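PDB 3DXI: putative aldolase from Bacteroides vulgatus ATCC 8482, which is of unknown function but is built as a TIM barrel with an HMGL-like domain. Local coordinates for residues 192-200 with 269-278; 213-221 with 228-236. All blocks are in the same frame, centred on the assembly; numbering follows the deposited sequence.

Contact 1 of 2, residues 192-200 with 269-278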
ATOM      1  N   HIS A 192     -11.191  -6.490  -9.012  1.00  7.17           N
ATOM      2  CA  HIS A 192     -10.844  -5.084  -9.183  1.00  9.33           C
ATOM      3  C   HIS A 192     -10.756  -4.505  -7.775  1.00  9.27           C
ATOM      4  O   HIS A 192     -11.774  -4.212  -7.143  1.00 10.53           O
ATOM      5  CB  HIS A 192     -11.906  -4.341 -10.000  1.00 10.31           C
ATOM      6  CG  HIS A 192     -11.565  -2.905 -10.266  1.00 12.24           C
ATOM      7  ND1 HIS A 192     -11.622  -2.345 -11.524  1.00 14.46           N
ATOM      8  CD2 HIS A 192     -11.180  -1.909  -9.431  1.00 12.13           C
ATOM      9  CE1 HIS A 192     -11.289  -1.068 -11.453  1.00 14.34           C
ATOM     10  NE2 HIS A 192     -11.017  -0.778 -10.193  1.00 13.53           N
ATOM     11  N   GLY A 193      -9.537  -4.354  -7.277  1.00  8.15           N
ATOM     12  CA  GLY A 193      -9.381  -3.840  -5.936  1.00  9.31           C
ATOM     13  C   GLY A 193      -9.150  -2.349  -5.860  1.00  9.74           C
ATOM     14  O   GLY A 193      -8.670  -1.733  -6.815  1.00 10.71           O
ATOM     15  N   HIS A 194      -9.524  -1.757  -4.732  1.00  9.21           N
ATOM     16  CA  HIS A 194      -9.293  -0.336  -4.517  1.00 10.01           C
ATOM     17  C   HIS A 194      -8.201  -0.235  -3.461  1.00 10.35           C
ATOM     18  O   HIS A 194      -7.998  -1.171  -2.676  1.00  9.66           O
ATOM     19  CB  HIS A 194     -10.569   0.368  -4.070  1.00 11.79           C
ATOM     20  CG  HIS A 194     -11.523   0.636  -5.192  1.00 14.50           C
ATOM     21  ND1 HIS A 194     -12.763   1.203  -4.998  1.00 17.60           N
ATOM     22  CD2 HIS A 194     -11.412   0.422  -6.523  1.00 15.70           C
ATOM     23  CE1 HIS A 194     -13.376   1.324  -6.161  1.00 17.95           C
ATOM     24  NE2 HIS A 194     -12.578   0.857  -7.104  1.00 17.36           N
ATOM     25  N   ASP A 195      -7.504   0.896  -3.439  1.00  8.85           N
ATOM     26  CA  ASP A 195      -6.385   1.068  -2.528  1.00 10.81           C
ATOM     27  C   ASP A 195      -6.612   1.877  -1.256  1.00 10.45           C
ATOM     28  O   ASP A 195      -5.660   2.433  -0.703  1.00 10.93           O
ATOM     29  CB  ASP A 195      -5.204   1.657  -3.312  1.00 11.67           C
ATOM     30  CG  ASP A 195      -3.953   0.809  -3.204  1.00 14.61           C
ATOM     31  OD1 ASP A 195      -4.085  -0.424  -3.051  1.00 17.39           O
ATOM     32  OD2 ASP A 195      -2.839   1.371  -3.281  1.00 17.02           O
ATOM     33  N   ASN A 196      -7.852   1.935  -0.775  1.00  9.14           N
ATOM     34  CA  ASN A 196      -8.133   2.694   0.441  1.00  9.12           C
ATOM     35  C   ASN A 196      -7.245   2.256   1.606  1.00  7.85           C
ATOM     36  O   ASN A 196      -6.796   3.087   2.393  1.00  8.89           O
ATOM     37  CB  ASN A 196      -9.610   2.569   0.825  1.00  8.20           C
ATOM     38  CG  ASN A 196     -10.522   3.278  -0.150  1.00  8.52           C
ATOM     39  OD1 ASN A 196     -11.207   4.242   0.205  1.00  9.27           O
ATOM     40  ND2 ASN A 196     -10.528   2.813  -1.395  1.00  7.85           N
ATOM     41  N   LEU A 197      -6.993   0.954   1.713  1.00  9.67           N
ATOM     42  CA  LEU A 197      -6.149   0.415   2.783  1.00 10.89           C
ATOM     43  C   LEU A 197      -4.829  -0.114   2.233  1.00 10.85           C
ATOM     44  O   LEU A 197      -4.075  -0.793   2.935  1.00 10.68           O
ATOM     45  CB  LEU A 197      -6.873  -0.717   3.515  1.00 10.45           C
ATOM     46  CG  LEU A 197      -8.092  -0.309   4.345  1.00 13.02           C
ATOM     47  CD1 LEU A 197      -8.748  -1.553   4.955  1.00 11.82           C
ATOM     48  CD2 LEU A 197      -7.656   0.674   5.434  1.00 11.46           C
ATOM     49  N   GLN A 198      -4.560   0.206   0.972  1.00 11.35           N
ATOM     50  CA  GLN A 198      -3.356  -0.247   0.291  1.00 12.95           C
ATOM     51  C   GLN A 198      -3.225  -1.774   0.276  1.00 12.94           C
ATOM     52  O   GLN A 198      -2.125  -2.323   0.369  1.00 13.86           O
ATOM     53  CB  GLN A 198      -2.113   0.405   0.905  1.00 16.41           C
ATOM     54  CG  GLN A 198      -1.983   1.887   0.542  1.00 22.87           C
ATOM     55  CD  GLN A 198      -0.707   2.520   1.060  1.00 27.04           C
ATOM     56  OE1 GLN A 198       0.187   1.829   1.547  1.00 31.91           O
ATOM     57  NE2 GLN A 198      -0.605   3.836   0.939  1.00 27.47           N
ATOM     58  N   LEU A 199      -4.362  -2.456   0.158  1.00 10.44           N
ATOM     59  CA  LEU A 199      -4.371  -3.914   0.094  1.00 10.44           C
ATOM     60  C   LEU A 199      -4.604  -4.367  -1.355  1.00 11.28           C
ATOM     61  O   LEU A 199      -4.770  -5.556  -1.630  1.00 11.82           O
ATOM     62  CB  LEU A 199      -5.465  -4.488   1.001  1.00  9.24           C
ATOM     63  CG  LEU A 199      -5.296  -4.326   2.520  1.00  8.44           C
ATOM     64  CD1 LEU A 199      -6.502  -4.940   3.242  1.00  5.66           C
ATOM     65  CD2 LEU A 199      -4.004  -5.003   2.968  1.00  6.85           C
ATOM     66  N   GLY A 200      -4.610  -3.408  -2.278  1.00  9.22           N
ATOM     67  CA  GLY A 200      -4.819  -3.738  -3.675  1.00  9.87           C
ATOM     68  C   GLY A 200      -3.857  -4.795  -4.195  1.00  9.61           C
ATOM     69  O   GLY A 200      -4.278  -5.773  -4.810  1.00 10.21           O
ATOM     70  N   THR A 269      -4.776   7.161  -1.241  1.00 10.59           N
ATOM     71  CA  THR A 269      -5.491   7.102   0.029  1.00  8.98           C
ATOM     72  C   THR A 269      -4.998   8.135   1.047  1.00  9.18           C
ATOM     73  O   THR A 269      -3.922   8.710   0.899  1.00  6.45           O
ATOM     74  CB  THR A 269      -5.389   5.688   0.653  1.00  7.62           C
ATOM     75  OG1 THR A 269      -6.318   5.580   1.735  1.00  8.67           O
ATOM     76  CG2 THR A 269      -3.978   5.436   1.192  1.00  8.28           C
ATOM     77  N   ASN A 270      -5.823   8.379   2.062  1.00  8.12           N
ATOM     78  CA  ASN A 270      -5.522   9.309   3.141  1.00  8.14           C
ATOM     79  C   ASN A 270      -6.420   8.900   4.308  1.00  8.71           C
ATOM     80  O   ASN A 270      -7.218   7.976   4.163  1.00  8.64           O
ATOM     81  CB  ASN A 270      -5.779  10.767   2.721  1.00  9.70           C
ATOM     82  CG  ASN A 270      -7.110  10.959   2.013  1.00  8.73           C
ATOM     83  OD1 ASN A 270      -8.150  10.488   2.468  1.00  8.93           O
ATOM     84  ND2 ASN A 270      -7.079  11.680   0.893  1.00 10.41           N
ATOM     85  N   LEU A 271      -6.316   9.579   5.447  1.00  8.64           N
ATOM     86  CA  LEU A 271      -7.111   9.173   6.609  1.00  8.40           C
ATOM     87  C   LEU A 271      -8.608   9.067   6.336  1.00  7.72           C
ATOM     88  O   LEU A 271      -9.242   8.112   6.771  1.00  8.35           O
ATOM     89  CB  LEU A 271      -6.846  10.086   7.813  1.00  7.67           C
ATOM     90  CG  LEU A 271      -7.573   9.666   9.102  1.00  7.18           C
ATOM     91  CD1 LEU A 271      -7.297   8.192   9.398  1.00  6.08           C
ATOM     92  CD2 LEU A 271      -7.124  10.543  10.273  1.00  7.09           C
ATOM     93  N   PRO A 272      -9.197  10.049   5.630  1.00  7.57           N
ATOM     94  CA  PRO A 272     -10.631   9.983   5.331  1.00  7.70           C
ATOM     95  C   PRO A 272     -10.963   8.745   4.490  1.00  9.01           C
ATOM     96  O   PRO A 272     -11.966   8.066   4.730  1.00  8.85           O
ATOM     97  CB  PRO A 272     -10.877  11.269   4.554  1.00  8.60           C
ATOM     98  CG  PRO A 272      -9.901  12.216   5.170  1.00  9.36           C
ATOM     99  CD  PRO A 272      -8.652  11.372   5.274  1.00  7.69           C
ATOM    100  N   TYR A 273     -10.118   8.459   3.499  1.00  8.59           N
ATOM    101  CA  TYR A 273     -10.333   7.298   2.638  1.00  9.69           C
ATOM    102  C   TYR A 273      -9.988   5.993   3.335  1.00  9.92           C
ATOM    103  O   TYR A 273     -10.535   4.943   2.994  1.00 10.94           O
ATOM    104  CB  TYR A 273      -9.551   7.435   1.325  1.00  9.89           C
ATOM    105  CG  TYR A 273     -10.065   8.565   0.461  1.00 11.43           C
ATOM    106  CD1 TYR A 273     -11.429   8.825   0.373  1.00 13.72           C
ATOM    107  CD2 TYR A 273      -9.196   9.365  -0.274  1.00 10.73           C
ATOM    108  CE1 TYR A 273     -11.921   9.857  -0.427  1.00 15.60           C
ATOM    109  CE2 TYR A 273      -9.676  10.402  -1.082  1.00 13.46           C
ATOM    110  CZ  TYR A 273     -11.044  10.639  -1.151  1.00 14.04           C
ATOM    111  OH  TYR A 273     -11.548  11.647  -1.941  1.00 16.94           O
HETATM  112  N   MSE A 274      -9.085   6.043   4.308  1.00  9.06           N
HETATM  113  CA  MSE A 274      -8.746   4.832   5.050  1.00 10.96           C
HETATM  114  C   MSE A 274      -9.964   4.487   5.901  1.00 11.69           C
HETATM  115  O   MSE A 274     -10.345   3.321   6.022  1.00 10.38           O
HETATM  116  CB  MSE A 274      -7.550   5.067   5.981  1.00 11.66           C
HETATM  117  CG  MSE A 274      -6.207   5.161   5.272  1.00 12.87           C
HETATM  118 SE   MSE A 274      -4.804   5.831   6.414  1.00 20.88          SE
HETATM  119  CE  MSE A 274      -3.636   6.604   5.076  1.00 15.55           C
ATOM    120  N   LEU A 275     -10.560   5.517   6.503  1.00 10.50           N
ATOM    121  CA  LEU A 275     -11.732   5.334   7.354  1.00 13.03           C
ATOM    122  C   LEU A 275     -12.911   4.775   6.566  1.00 11.97           C
ATOM    123  O   LEU A 275     -13.597   3.871   7.033  1.00 15.00           O
ATOM    124  CB  LEU A 275     -12.124   6.661   8.016  1.00 12.29           C
ATOM    125  CG  LEU A 275     -11.206   7.138   9.151  1.00 13.31           C
ATOM    126  CD1 LEU A 275     -11.499   8.584   9.496  1.00 13.27           C
ATOM    127  CD2 LEU A 275     -11.401   6.244  10.367  1.00 12.92           C
ATOM    128  N   SER A 276     -13.142   5.302   5.369  1.00 12.24           N
ATOM    129  CA  SER A 276     -14.248   4.818   4.548  1.00 12.09           C
ATOM    130  C   SER A 276     -14.000   3.378   4.114  1.00 12.31           C
ATOM    131  O   SER A 276     -14.925   2.572   4.063  1.00 12.83           O
ATOM    132  CB  SER A 276     -14.449   5.706   3.312  1.00 13.25           C
ATOM    133  OG  SER A 276     -13.342   5.661   2.424  1.00 13.16           O
ATOM    134  N   GLY A 277     -12.749   3.054   3.814  1.00 11.75           N
ATOM    135  CA  GLY A 277     -12.422   1.705   3.396  1.00 10.83           C
ATOM    136  C   GLY A 277     -12.631   0.663   4.481  1.00 12.46           C
ATOM    137  O   GLY A 277     -13.328  -0.331   4.266  1.00 12.70           O
ATOM    138  N   ALA A 278     -12.037   0.889   5.650  1.00 10.97           N
ATOM    139  CA  ALA A 278     -12.135  -0.050   6.765  1.00 12.11           C
ATOM    140  C   ALA A 278     -13.544  -0.199   7.330  1.00 12.87           C
ATOM    141  O   ALA A 278     -13.866  -1.213   7.946  1.00 12.50           O
ATOM    142  CB  ALA A 278     -11.175   0.359   7.881  1.00 12.08           C
TER
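Thr-269 OG1 donates to the backbone carbonyl of Asn-196, with OG1 and Asn-196 O 2.6 Å apart. With chi1 at -168° the hydroxyl swings away from its backbone N and onto the carbonyl, at a C=O...donor angle of 123° and tilted somewhat from its plane. That carbonyl belongs to a type I turn from Asp-195 to Gln-198, closed by Gln-198 N to Asp-195 O; Asp-195 OD1 also takes Gly-200 N at 3.1 Å, tying the turn to the start of the next helix. On the other side, Asn-270 caps helix 271-278 by accepting from Tyr-273 N. Tyr-273 O takes both Gly-277 N and the hydroxyl of Ser-276, from the same face of its plane.

The remaining contacts are van der Waals packing, mostly against one flank of helix 271-278. Asn-196 CB sits 3.9 Å from Gly-277 CA, a close approach that the missing side chain of the glycine permits. Leu-197 spans one turn of the helix: CD1 rests 4.3 Å from Ala-278 CB, while CD2 lies 3.8 Å from Met-274 O. The selenomethionine Met-274 brings its CG to 3.6 Å from Asn-196 O, and the side chains of Gln-198 and Thr-269 cross at about a right angle.

In the fold, 192-200 is the loop from strand 189-192 to helix 200-209, and helix 271-278 packs over it. Gln-283 of helix 283-290 touches Asn-196, Tyr-273 and Ser-276, helix 297-302 covers Leu-271 and Leu-275, and Gln-198 packs on Asp-195 of the second subunit.

Contact 2 of 2, residues 213-221 with 228-236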
ATOM      1  N   ASP A 213      -8.890 -15.478 -12.980  1.00  9.67           N
ATOM      2  CA  ASP A 213      -8.680 -15.282 -14.414  1.00  9.97           C
ATOM      3  C   ASP A 213      -8.345 -13.856 -14.878  1.00 10.29           C
ATOM      4  O   ASP A 213      -7.624 -13.677 -15.862  1.00 10.19           O
ATOM      5  CB  ASP A 213      -9.929 -15.764 -15.161  1.00  9.71           C
ATOM      6  CG  ASP A 213     -10.358 -17.164 -14.740  1.00 10.35           C
ATOM      7  OD1 ASP A 213      -9.779 -18.144 -15.246  1.00 13.47           O
ATOM      8  OD2 ASP A 213     -11.266 -17.285 -13.895  1.00  9.13           O
ATOM      9  N   PHE A 214      -8.868 -12.854 -14.176  1.00  9.42           N
ATOM     10  CA  PHE A 214      -8.659 -11.448 -14.538  1.00 10.32           C
ATOM     11  C   PHE A 214      -8.310 -10.542 -13.353  1.00 10.24           C
ATOM     12  O   PHE A 214      -8.818 -10.726 -12.247  1.00  9.48           O
ATOM     13  CB  PHE A 214      -9.933 -10.885 -15.179  1.00  8.15           C
ATOM     14  CG  PHE A 214     -10.004 -11.036 -16.673  1.00  9.86           C
ATOM     15  CD1 PHE A 214      -9.532 -10.025 -17.508  1.00  9.54           C
ATOM     16  CD2 PHE A 214     -10.589 -12.161 -17.249  1.00 11.99           C
ATOM     17  CE1 PHE A 214      -9.648 -10.127 -18.894  1.00  9.91           C
ATOM     18  CE2 PHE A 214     -10.710 -12.278 -18.638  1.00 11.29           C
ATOM     19  CZ  PHE A 214     -10.238 -11.255 -19.460  1.00 12.49           C
ATOM     20  N   ILE A 215      -7.443  -9.562 -13.593  1.00  8.36           N
ATOM     21  CA  ILE A 215      -7.088  -8.582 -12.566  1.00  8.64           C
ATOM     22  C   ILE A 215      -7.094  -7.198 -13.212  1.00  8.12           C
ATOM     23  O   ILE A 215      -6.540  -7.010 -14.296  1.00  7.14           O
ATOM     24  CB  ILE A 215      -5.686  -8.821 -11.947  1.00  7.44           C
ATOM     25  CG1 ILE A 215      -5.671 -10.124 -11.145  1.00  8.09           C
ATOM     26  CG2 ILE A 215      -5.322  -7.654 -11.030  1.00  7.05           C
ATOM     27  CD1 ILE A 215      -6.613 -10.127  -9.957  1.00  8.27           C
ATOM     28  N   ASP A 216      -7.743  -6.250 -12.541  1.00  7.89           N
ATOM     29  CA  ASP A 216      -7.846  -4.859 -12.987  1.00  7.94           C
ATOM     30  C   ASP A 216      -6.840  -3.981 -12.232  1.00  8.68           C
ATOM     31  O   ASP A 216      -6.585  -4.189 -11.041  1.00  8.15           O
ATOM     32  CB  ASP A 216      -9.249  -4.298 -12.703  1.00  5.51           C
ATOM     33  CG  ASP A 216     -10.305  -4.773 -13.690  1.00  8.13           C
ATOM     34  OD1 ASP A 216     -10.080  -5.777 -14.404  1.00  9.58           O
ATOM     35  OD2 ASP A 216     -11.380  -4.133 -13.733  1.00  7.85           O
ATOM     36  N   ALA A 217      -6.297  -2.988 -12.925  1.00  8.23           N
ATOM     37  CA  ALA A 217      -5.356  -2.039 -12.334  1.00  8.20           C
ATOM     38  C   ALA A 217      -5.257  -0.842 -13.274  1.00  7.89           C
ATOM     39  O   ALA A 217      -5.799  -0.878 -14.374  1.00  8.77           O
ATOM     40  CB  ALA A 217      -3.991  -2.686 -12.145  1.00  8.81           C
ATOM     41  N   THR A 218      -4.588   0.221 -12.833  1.00  8.57           N
ATOM     42  CA  THR A 218      -4.414   1.416 -13.651  1.00  6.79           C
ATOM     43  C   THR A 218      -3.029   2.011 -13.399  1.00  7.75           C
ATOM     44  O   THR A 218      -2.439   1.784 -12.343  1.00  7.54           O
ATOM     45  CB  THR A 218      -5.486   2.494 -13.330  1.00  6.86           C
ATOM     46  OG1 THR A 218      -5.351   2.924 -11.969  1.00  5.16           O
ATOM     47  CG2 THR A 218      -6.890   1.934 -13.543  1.00  4.37           C
ATOM     48  N   ILE A 219      -2.512   2.758 -14.372  1.00  8.53           N
ATOM     49  CA  ILE A 219      -1.200   3.390 -14.248  1.00  8.49           C
ATOM     50  C   ILE A 219      -1.238   4.433 -13.120  1.00  9.63           C
ATOM     51  O   ILE A 219      -2.052   5.357 -13.135  1.00  9.69           O
ATOM     52  CB  ILE A 219      -0.782   4.045 -15.587  1.00  8.62           C
ATOM     53  CG1 ILE A 219      -0.637   2.961 -16.667  1.00  8.81           C
ATOM     54  CG2 ILE A 219       0.518   4.823 -15.417  1.00  8.95           C
ATOM     55  CD1 ILE A 219       0.387   1.877 -16.341  1.00  8.77           C
ATOM     56  N   THR A 220      -0.339   4.250 -12.153  1.00  8.44           N
ATOM     57  CA  THR A 220      -0.203   5.067 -10.943  1.00  7.98           C
ATOM     58  C   THR A 220      -1.425   4.949 -10.039  1.00  7.04           C
ATOM     59  O   THR A 220      -1.597   5.745  -9.122  1.00  5.97           O
ATOM     60  CB  THR A 220       0.069   6.581 -11.228  1.00  6.76           C
ATOM     61  OG1 THR A 220      -1.067   7.179 -11.852  1.00  8.41           O
ATOM     62  CG2 THR A 220       1.292   6.757 -12.125  1.00  5.93           C
ATOM     63  N   GLY A 221      -2.258   3.939 -10.294  1.00  6.40           N
ATOM     64  CA  GLY A 221      -3.454   3.729  -9.488  1.00  6.34           C
ATOM     65  C   GLY A 221      -4.530   4.776  -9.721  1.00  6.43           C
ATOM     66  O   GLY A 221      -5.502   4.862  -8.970  1.00  6.21           O
ATOM     67  N   ASN A 228      -7.063   2.958  -7.553  1.00  9.57           N
ATOM     68  CA  ASN A 228      -6.992   1.518  -7.783  1.00  9.55           C
ATOM     69  C   ASN A 228      -5.606   0.940  -7.524  1.00  8.35           C
ATOM     70  O   ASN A 228      -4.686   1.643  -7.107  1.00  8.67           O
ATOM     71  CB  ASN A 228      -7.373   1.204  -9.233  1.00  8.63           C
ATOM     72  CG  ASN A 228      -8.725   1.753  -9.617  1.00  8.88           C
ATOM     73  OD1 ASN A 228      -8.830   2.660 -10.438  1.00 11.89           O
ATOM     74  ND2 ASN A 228      -9.767   1.205  -9.028  1.00  8.70           N
ATOM     75  N   LEU A 229      -5.471  -0.358  -7.759  1.00  7.67           N
ATOM     76  CA  LEU A 229      -4.184  -1.015  -7.608  1.00  7.52           C
ATOM     77  C   LEU A 229      -3.301  -0.387  -8.680  1.00  8.64           C
ATOM     78  O   LEU A 229      -3.747  -0.202  -9.812  1.00  6.86           O
ATOM     79  CB  LEU A 229      -4.324  -2.515  -7.878  1.00  8.64           C
ATOM     80  CG  LEU A 229      -3.059  -3.311  -8.209  1.00  6.85           C
ATOM     81  CD1 LEU A 229      -2.055  -3.216  -7.073  1.00  6.60           C
ATOM     82  CD2 LEU A 229      -3.441  -4.754  -8.458  1.00  7.33           C
ATOM     83  N   LYS A 230      -2.067  -0.039  -8.322  1.00  8.54           N
ATOM     84  CA  LYS A 230      -1.142   0.560  -9.281  1.00  8.56           C
ATOM     85  C   LYS A 230      -0.603  -0.531 -10.201  1.00  7.74           C
ATOM     86  O   LYS A 230       0.053  -1.479  -9.747  1.00  6.84           O
ATOM     87  CB  LYS A 230       0.006   1.267  -8.547  1.00  8.45           C
ATOM     88  CG  LYS A 230      -0.472   2.445  -7.708  1.00 12.36           C
ATOM     89  CD  LYS A 230       0.667   3.310  -7.197  1.00 15.29           C
ATOM     90  CE  LYS A 230       1.353   2.698  -5.999  1.00 18.54           C
ATOM     91  NZ  LYS A 230       1.666   3.769  -5.012  1.00 23.80           N
HETATM   92  N   MSE A 231      -0.896  -0.401 -11.493  1.00  6.71           N
HETATM   93  CA  MSE A 231      -0.456  -1.381 -12.476  1.00  6.05           C
HETATM   94  C   MSE A 231       1.045  -1.624 -12.378  1.00  5.78           C
HETATM   95  O   MSE A 231       1.494  -2.765 -12.440  1.00  8.61           O
HETATM   96  CB  MSE A 231      -0.825  -0.917 -13.890  1.00  4.76           C
HETATM   97  CG  MSE A 231      -0.376  -1.869 -14.996  1.00  8.95           C
HETATM   98 SE   MSE A 231      -1.184  -3.631 -14.866  1.00 18.57          SE
HETATM   99  CE  MSE A 231      -2.841  -3.259 -15.826  1.00 14.00           C
ATOM    100  N   GLU A 232       1.820  -0.556 -12.213  1.00  5.73           N
ATOM    101  CA  GLU A 232       3.272  -0.690 -12.108  1.00  7.54           C
ATOM    102  C   GLU A 232       3.674  -1.539 -10.905  1.00  7.65           C
ATOM    103  O   GLU A 232       4.690  -2.231 -10.945  1.00  6.66           O
ATOM    104  CB  GLU A 232       3.951   0.688 -12.011  1.00  7.65           C
ATOM    105  CG  GLU A 232       3.505   1.527 -10.810  1.00  7.96           C
ATOM    106  CD  GLU A 232       2.373   2.464 -11.150  1.00  9.70           C
ATOM    107  OE1 GLU A 232       1.550   2.112 -12.024  1.00 10.60           O
ATOM    108  OE2 GLU A 232       2.300   3.552 -10.538  1.00 11.05           O
ATOM    109  N   LEU A 233       2.888  -1.481  -9.832  1.00  8.74           N
ATOM    110  CA  LEU A 233       3.201  -2.273  -8.642  1.00  8.79           C
ATOM    111  C   LEU A 233       2.904  -3.744  -8.918  1.00  8.06           C
ATOM    112  O   LEU A 233       3.659  -4.628  -8.515  1.00  7.19           O
ATOM    113  CB  LEU A 233       2.388  -1.800  -7.433  1.00  9.68           C
ATOM    114  CG  LEU A 233       2.663  -2.543  -6.123  1.00  8.37           C
ATOM    115  CD1 LEU A 233       4.155  -2.537  -5.820  1.00  9.26           C
ATOM    116  CD2 LEU A 233       1.901  -1.878  -4.989  1.00  9.46           C
ATOM    117  N   LEU A 234       1.799  -3.998  -9.609  1.00  7.57           N
ATOM    118  CA  LEU A 234       1.413  -5.363  -9.954  1.00  8.06           C
ATOM    119  C   LEU A 234       2.483  -6.009 -10.829  1.00  7.68           C
ATOM    120  O   LEU A 234       2.965  -7.096 -10.521  1.00  6.94           O
ATOM    121  CB  LEU A 234       0.078  -5.370 -10.700  1.00  5.75           C
ATOM    122  CG  LEU A 234      -0.442  -6.698 -11.258  1.00  5.76           C
ATOM    123  CD1 LEU A 234      -0.610  -7.721 -10.138  1.00  4.92           C
ATOM    124  CD2 LEU A 234      -1.774  -6.447 -11.967  1.00  6.75           C
ATOM    125  N   LEU A 235       2.856  -5.325 -11.911  1.00  8.01           N
ATOM    126  CA  LEU A 235       3.856  -5.836 -12.845  1.00  8.94           C
ATOM    127  C   LEU A 235       5.217  -6.034 -12.195  1.00  8.76           C
ATOM    128  O   LEU A 235       5.909  -7.009 -12.479  1.00  9.76           O
ATOM    129  CB  LEU A 235       4.000  -4.905 -14.053  1.00  6.96           C
ATOM    130  CG  LEU A 235       2.756  -4.748 -14.928  1.00 10.43           C
ATOM    131  CD1 LEU A 235       3.086  -3.854 -16.118  1.00  9.83           C
ATOM    132  CD2 LEU A 235       2.272  -6.111 -15.408  1.00  8.10           C
ATOM    133  N   THR A 236       5.618  -5.104 -11.338  1.00  7.53           N
ATOM    134  CA  THR A 236       6.902  -5.250 -10.665  1.00  7.90           C
ATOM    135  C   THR A 236       6.896  -6.517  -9.813  1.00  8.49           C
ATOM    136  O   THR A 236       7.833  -7.312  -9.869  1.00  7.64           O
ATOM    137  CB  THR A 236       7.214  -4.039  -9.771  1.00  7.38           C
ATOM    138  OG1 THR A 236       7.456  -2.896 -10.600  1.00  8.50           O
ATOM    139  CG2 THR A 236       8.454  -4.300  -8.929  1.00  6.46           C
TER
HETATM  140  O   HOH W   1      -7.727  -1.899  -9.419  1.00 10.69           O
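Ala-217 sets its CB against Leu-229 and Met-231: Leu-229 O lies 3.4 Å from CB, and the selenomethionine methyl, Met-231 CE, 3.9 Å from it. Met-231 curls back to get there, its chain bent at chi2 and chi3 (62° and 86°). Two residues earlier in the strand, Ile-215 CG2 meets Leu-234 CD2 at 3.9 Å; past the strand's end, Ile-219 CD1 packs against Met-231 CB.

Hydrogen bonds, most of them between backbones, run alongside this packing. Thr-218 N donates to Leu-229 O at 3.2 Å, nearly along the C=O axis, and Thr-218 O takes Met-231 N at 2.8 Å, so Thr-218 and Lys-230 form a single beta bridge. Gly-221 N reaches the same Thr-218 oxygen from the opposite face of its plane. Gly-221 O in turn accepts from Asn-228 N. The side-chain acceptor is Glu-232, whose OE1 takes Thr-220 N at 2.9 Å through its syn lone pair.

Further out, a water joins Asp-216 O to Leu-229 N. Asp-216 is held by a salt bridge to Arg-105, Thr-218 OG1 bonds Met-222 O, and Leu-229 rests on helix 200-209.

The axes of strand 214-217 and helix segment 231-236 come within 9.0 Å, their N-to-C directions 136° apart. This is the eighth beta-alpha unit of a TIM barrel: after the last strand the chain leaves the barrel wall, loops through 218-230 and returns as the helix that covers it.

Contacts 1 and 2 belong to successive beta-alpha units of the barrel, on neighbouring strands 189-192 and 214-217, with centres about 15 Å apart. They meet directly through His-192, whose ND1 lies 2.9 Å from Asp-216 OD2, a probable hydrogen bond between the two strands. Away from His-192, Gly-200 C packs 3.7 Å from Leu-229 CD1, bringing the start of helix 200-209 against the loop before helix 231-241. Along the chain, both segments of contact 2 fall between those of contact 1. Each contact also faces the second subunit: Lys-230 packs on Thr-269 of that subunit and Thr-236 on its Leu-271, pairing elements of one contact with elements of the other across the dimer.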